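Local coordinates for protein translation factor SUI1 homolog (Pyrococcus horikoshii, PDB 5ZCY) that probably binds mRNA and acts as an initiation factor in archaeal protein synthesis, at residues E52-L57 and G65-G70; A59-G64 and K83-E88. All coordinates share one frame; numbering follows the deposited sequence.

Interaction 1 of 2, residues E52-L57 and G65-G70. With NO3 (nitrate ion), chain B.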
loop_
_atom_site.group_PDB
_atom_site.type_symbol
_atom_site.label_atom_id
_atom_site.label_comp_id
_atom_site.label_asym_id
_atom_site.label_seq_id
_atom_site.Cartn_x
_atom_site.Cartn_y
_atom_site.Cartn_z
ATOM N N GLU A 52 10.393 3.175 4.261
ATOM C CA GLU A 52 10.905 1.865 4.364
ATOM C C GLU A 52 9.984 0.755 3.841
ATOM O O GLU A 52 10.399 -0.188 3.196
ATOM C CB GLU A 52 11.346 1.621 5.881
ATOM C CG GLU A 52 11.847 0.339 6.198
ATOM C CD GLU A 52 12.223 0.079 7.708
ATOM O OE1 GLU A 52 11.661 0.701 8.700
ATOM O OE2 GLU A 52 12.923 -0.939 7.716
ATOM N N ILE A 53 8.737 0.932 4.228
ATOM C CA ILE A 53 7.693 -0.010 3.736
ATOM C C ILE A 53 7.579 0.101 2.233
ATOM O O ILE A 53 7.535 -0.971 1.595
ATOM C CB ILE A 53 6.321 0.267 4.434
ATOM C CG1 ILE A 53 6.494 -0.007 5.943
ATOM C CG2 ILE A 53 5.226 -0.590 3.804
ATOM C CD1 ILE A 53 5.364 0.452 6.797
ATOM N N ALA A 54 7.628 1.297 1.689
ATOM C CA ALA A 54 7.629 1.439 0.227
ATOM C C ALA A 54 8.785 0.741 -0.404
ATOM O O ALA A 54 8.587 0.049 -1.416
ATOM C CB ALA A 54 7.543 2.860 -0.179
ATOM N N LYS A 55 9.970 0.911 0.170
ATOM C CA LYS A 55 11.159 0.232 -0.409
ATOM C C LYS A 55 10.999 -1.245 -0.424
ATOM O O LYS A 55 11.371 -1.938 -1.387
ATOM C CB LYS A 55 12.381 0.776 0.368
ATOM C CG LYS A 55 13.737 0.175 0.078
ATOM C CD LYS A 55 14.797 0.565 1.160
ATOM C CE LYS A 55 14.495 -0.101 2.509
ATOM N NZ LYS A 55 15.352 0.403 3.646
ATOM N N LYS A 56 10.455 -1.886 0.622
ATOM C CA LYS A 56 10.280 -3.276 0.736
ATOM C C LYS A 56 9.277 -3.754 -0.345
ATOM O O LYS A 56 9.450 -4.780 -0.955
ATOM C CB LYS A 56 9.839 -3.732 2.099
ATOM C CG LYS A 56 10.957 -3.564 3.142
ATOM C CD LYS A 56 10.479 -4.076 4.427
ATOM C CE LYS A 56 11.574 -3.837 5.537
ATOM N NZ LYS A 56 10.969 -4.441 6.739
ATOM N N LEU A 57 8.171 -3.032 -0.472
ATOM C CA LEU A 57 7.164 -3.493 -1.440
ATOM C C LEU A 57 7.719 -3.304 -2.826
ATOM O O LEU A 57 7.415 -4.232 -3.659
ATOM C CB LEU A 57 5.933 -2.581 -1.231
ATOM C CG LEU A 57 5.140 -2.847 0.015
ATOM C CD1 LEU A 57 4.063 -1.755 0.157
ATOM C CD2 LEU A 57 4.548 -4.213 0.201
ATOM N N GLY A 65 8.044 3.397 -7.160
ATOM C CA GLY A 65 7.084 3.910 -6.153
ATOM C C GLY A 65 7.763 4.895 -5.242
ATOM O O GLY A 65 8.993 5.097 -5.346
ATOM N N THR A 66 6.977 5.378 -4.318
ATOM C CA THR A 66 7.424 6.440 -3.408
ATOM C C THR A 66 6.535 6.410 -2.178
ATOM O O THR A 66 5.469 5.836 -2.154
ATOM C CB THR A 66 7.339 7.791 -4.124
ATOM O OG1 THR A 66 8.118 8.788 -3.395
ATOM C CG2 THR A 66 5.955 8.281 -4.376
ATOM N N ALA A 67 6.973 7.035 -1.112
ATOM C CA ALA A 67 6.159 7.452 -0.033
ATOM C C ALA A 67 6.104 8.955 -0.066
ATOM O O ALA A 67 7.150 9.646 -0.074
ATOM C CB ALA A 67 6.747 6.956 1.308
ATOM N N LYS A 68 4.890 9.477 -0.040
ATOM C CA LYS A 68 4.711 10.925 0.055
ATOM C C LYS A 68 3.379 11.311 0.572
ATOM O O LYS A 68 2.409 10.614 0.305
ATOM C CB LYS A 68 5.115 11.642 -1.178
ATOM C CG LYS A 68 4.419 11.229 -2.411
ATOM C CD LYS A 68 4.411 12.403 -3.436
ATOM C CE LYS A 68 4.148 11.879 -4.831
ATOM N NZ LYS A 68 4.761 12.711 -5.917
ATOM N N ASN A 69 3.335 12.402 1.370
ATOM C CA ASN A 69 2.073 12.918 1.859
ATOM C C ASN A 69 1.236 11.864 2.596
ATOM O O ASN A 69 0.010 11.866 2.498
ATOM C CB ASN A 69 1.281 13.588 0.729
ATOM C CG ASN A 69 2.052 14.741 0.067
ATOM O OD1 ASN A 69 2.799 15.430 0.729
ATOM N ND2 ASN A 69 1.876 14.923 -1.240
ATOM N N GLY A 70 1.903 11.013 3.367
ATOM C CA GLY A 70 1.233 10.049 4.179
ATOM C C GLY A 70 0.682 8.796 3.488
ATOM O O GLY A 70 -0.034 7.978 4.059
HETATM N N NO3 B . 8.545 -2.177 7.867
HETATM O O1 NO3 B . 8.351 -3.237 7.535
HETATM O O2 NO3 B . 7.804 -1.373 8.759
HETATM O O3 NO3 B . 9.533 -1.546 7.185
#

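Interaction 2 of 2, residues A59-G64 and K83-E88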
loop_
_atom_site.group_PDB
_atom_site.type_symbol
_atom_site.label_atom_id
_atom_site.label_comp_id
_atom_site.label_asym_id
_atom_site.label_seq_id
_atom_site.Cartn_x
_atom_site.Cartn_y
_atom_site.Cartn_z
ATOM N N ALA A 59 10.752 -3.583 -3.826
ATOM C CA ALA A 59 11.702 -4.673 -4.075
ATOM C C ALA A 59 10.983 -5.950 -4.316
ATOM O O ALA A 59 11.363 -6.679 -5.281
ATOM C CB ALA A 59 12.677 -4.778 -2.894
ATOM N N LYS A 60 9.913 -6.281 -3.580
ATOM C CA LYS A 60 9.184 -7.467 -3.740
ATOM C C LYS A 60 8.506 -7.541 -5.119
ATOM O O LYS A 60 8.487 -8.588 -5.745
ATOM C CB LYS A 60 8.119 -7.705 -2.664
ATOM C CG LYS A 60 8.625 -7.980 -1.232
ATOM C CD LYS A 60 7.536 -7.584 -0.226
ATOM C CE LYS A 60 7.608 -8.259 1.145
ATOM N NZ LYS A 60 6.223 -8.270 1.705
ATOM N N LEU A 61 8.002 -6.387 -5.595
ATOM C CA LEU A 61 7.254 -6.332 -6.860
ATOM C C LEU A 61 8.162 -5.898 -8.031
ATOM O O LEU A 61 7.629 -5.821 -9.183
ATOM C CB LEU A 61 6.117 -5.320 -6.642
ATOM C CG LEU A 61 5.031 -5.670 -5.713
ATOM C CD1 LEU A 61 4.203 -4.507 -5.255
ATOM C CD2 LEU A 61 4.114 -6.838 -6.262
ATOM N N ALA A 62 9.407 -5.495 -7.831
ATOM C CA ALA A 62 10.305 -4.880 -8.889
ATOM C C ALA A 62 9.601 -3.796 -9.615
ATOM O O ALA A 62 9.464 -3.789 -10.840
ATOM C CB ALA A 62 10.804 -5.930 -9.889
ATOM N N CYS A 63 9.037 -2.871 -8.863
ATOM C CA CYS A 63 8.236 -1.754 -9.437
ATOM C C CYS A 63 8.725 -0.443 -8.912
ATOM O O CYS A 63 9.437 -0.420 -7.832
ATOM C CB CYS A 63 6.715 -1.896 -9.139
ATOM S SG CYS A 63 6.230 -1.750 -7.455
ATOM N N GLY A 64 8.470 0.671 -9.501
ATOM C CA GLY A 64 8.717 1.936 -8.920
ATOM C C GLY A 64 7.747 2.275 -7.821
ATOM O O GLY A 64 6.761 1.568 -7.625
ATOM N N LYS A 83 -2.550 -7.654 -0.141
ATOM C CA LYS A 83 -2.898 -8.167 1.214
ATOM C C LYS A 83 -1.836 -9.146 1.658
ATOM O O LYS A 83 -1.389 -9.073 2.826
ATOM C CB LYS A 83 -4.289 -8.777 1.292
ATOM C CG LYS A 83 -5.371 -7.776 1.166
ATOM C CD LYS A 83 -6.773 -8.333 1.585
ATOM C CE LYS A 83 -7.863 -7.372 1.273
ATOM N NZ LYS A 83 -9.211 -7.875 1.646
ATOM N N LYS A 84 -1.353 -10.032 0.810
ATOM C CA LYS A 84 -0.306 -10.986 1.163
ATOM C C LYS A 84 0.930 -10.230 1.472
ATOM O O LYS A 84 1.658 -10.578 2.475
ATOM C CB LYS A 84 -0.075 -11.990 0.029
ATOM C CG LYS A 84 1.111 -12.883 0.146
ATOM C CD LYS A 84 1.001 -13.719 1.381
ATOM C CE LYS A 84 2.109 -14.766 1.409
ATOM N NZ LYS A 84 2.228 -15.337 2.768
ATOM N N LEU A 85 1.314 -9.229 0.676
ATOM C CA LEU A 85 2.573 -8.582 0.904
ATOM C C LEU A 85 2.537 -7.788 2.189
ATOM O O LEU A 85 3.542 -7.749 2.919
ATOM C CB LEU A 85 2.939 -7.712 -0.271
ATOM C CG LEU A 85 3.222 -8.403 -1.628
ATOM C CD1 LEU A 85 3.394 -7.368 -2.711
ATOM C CD2 LEU A 85 4.386 -9.379 -1.517
ATOM N N LEU A 86 1.438 -7.114 2.481
ATOM C CA LEU A 86 1.362 -6.388 3.768
ATOM C C LEU A 86 1.305 -7.344 4.931
ATOM O O LEU A 86 1.892 -7.017 6.016
ATOM C CB LEU A 86 0.189 -5.423 3.782
ATOM C CG LEU A 86 0.380 -4.226 2.838
ATOM C CD1 LEU A 86 -0.897 -3.345 2.753
ATOM C CD2 LEU A 86 1.522 -3.342 3.269
ATOM N N ALA A 87 0.707 -8.496 4.747
ATOM C CA ALA A 87 0.757 -9.539 5.844
ATOM C C ALA A 87 2.106 -10.036 6.034
ATOM O O ALA A 87 2.450 -10.303 7.264
ATOM C CB ALA A 87 -0.201 -10.668 5.475
ATOM N N GLU A 88 2.992 -10.096 5.049
ATOM C CA GLU A 88 4.416 -10.479 5.225
ATOM C C GLU A 88 5.084 -9.442 6.114
ATOM O O GLU A 88 6.116 -9.726 6.801
ATOM C CB GLU A 88 5.182 -10.643 3.905
ATOM C CG GLU A 88 4.763 -11.864 3.127
ATOM C CD GLU A 88 5.354 -11.890 1.728
ATOM O OE1 GLU A 88 6.205 -11.066 1.330
ATOM O OE2 GLU A 88 4.937 -12.814 1.019
#

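Interaction 1 of 2, residues E52-L57 and G65-G70
The flat peptide group between Thr66 and Ala67 turns one face to the methyl of Ala54, which sits almost straight above the carbonyl carbon. This is helix-on-sheet packing in the alpha/beta SUI1 domain: helix 50-61 lies against the outermost strand 65-68. Ala54 CB is 4.1 Å from Thr66 O and 4.4 Å from Ala67 CB. The contact is small, with 75 Å² buried and no hydrogen bond across it. The short methyl keeps the helix close to the strand, and the CA atoms of Ala54 and Thr66 are 6.2 Å apart. Ala54 also touches Ile72 on the next strand, so its methyl reaches two strands. Thr66 pairs through its backbone with Glu73.

A flat nitrate, probably from the crystallisation liquor, sits further round the helix. Ile53 CG1 lies under one face, 3.4 Å from nitrate O2. Lys56 NZ meets the edge between O1 and O3, tilted a little toward the other face. Glu52 CG comes at the edge, beside O3. With CG beside the backbone N (chi1 -70°), Lys56 runs extended to the ion. Its NZ donates a 3.0 Å hydrogen bond to nitrate O1. A weak bond of 3.3 Å joins Lys56 NZ to nitrate O3.

Interaction 2 of 2, residues A59-G64 and K83-E88
Two helices of the SUI1 domain pack here: the C-terminal end of helix 50-61 meets helix 82-88. The contact has an apolar part and a charged part. In the first, Leu85 reaches across and its two methyls take different partners. Leu85 CD1 rests 3.7 Å from Leu61 CD2, and the two leucines cross at a slant. Leu85 CD2 lies 3.8 Å from Lys60 CD, on the aliphatic part of the lysine. Leu61 also touches Leu74 of strand 71-75, which joins this packing to the sheet.

The charged part is a salt bridge. With CG anti to the carbonyl carbon (chi1 -67°), the stretched Lys60 chain runs alongside Leu85 and Glu88, which point the other way. Its NZ gives a 2.8 Å hydrogen bond to Glu88 OE1. The ammonium meets that oxygen on its anti side, 32° out of the carboxylate plane. Lys60 NZ is also 3.0 Å from Leu85 O, but the angle is too poor for a hydrogen bond. Replacing Lys60 by an alanine removes the ammonium and is likely to leave the Glu88 carboxylate without this charged mate and the CD2 methyl of Leu85 less covered. The negative carboxylate and the partly negative Leu85 carbonyl oxygen both lie close to the ammonium, which is likely to favour its protonated form and steady the lysine over the leucine.

From the N terminus, the chain forms strands 24-30 and 36-41 and then helix 50-61, which serves both contacts. Its middle, 52-57, gives the first half of interaction 1. Its end and the turn after it, 59-64, give the first half of interaction 2. The chain then doubles back as strand 65-68, and interaction 1 closes a short loop of seven residues. It next runs through strand 71-75 to helix 82-88, where interaction 2 closes a longer loop of 18 residues. The segments alternate, so the two loops cross. Leu57 CD2 packs 3.9 Å from Leu85 CB between them. Helix 50-61 is thus tied to an outermost strand and to the second helix.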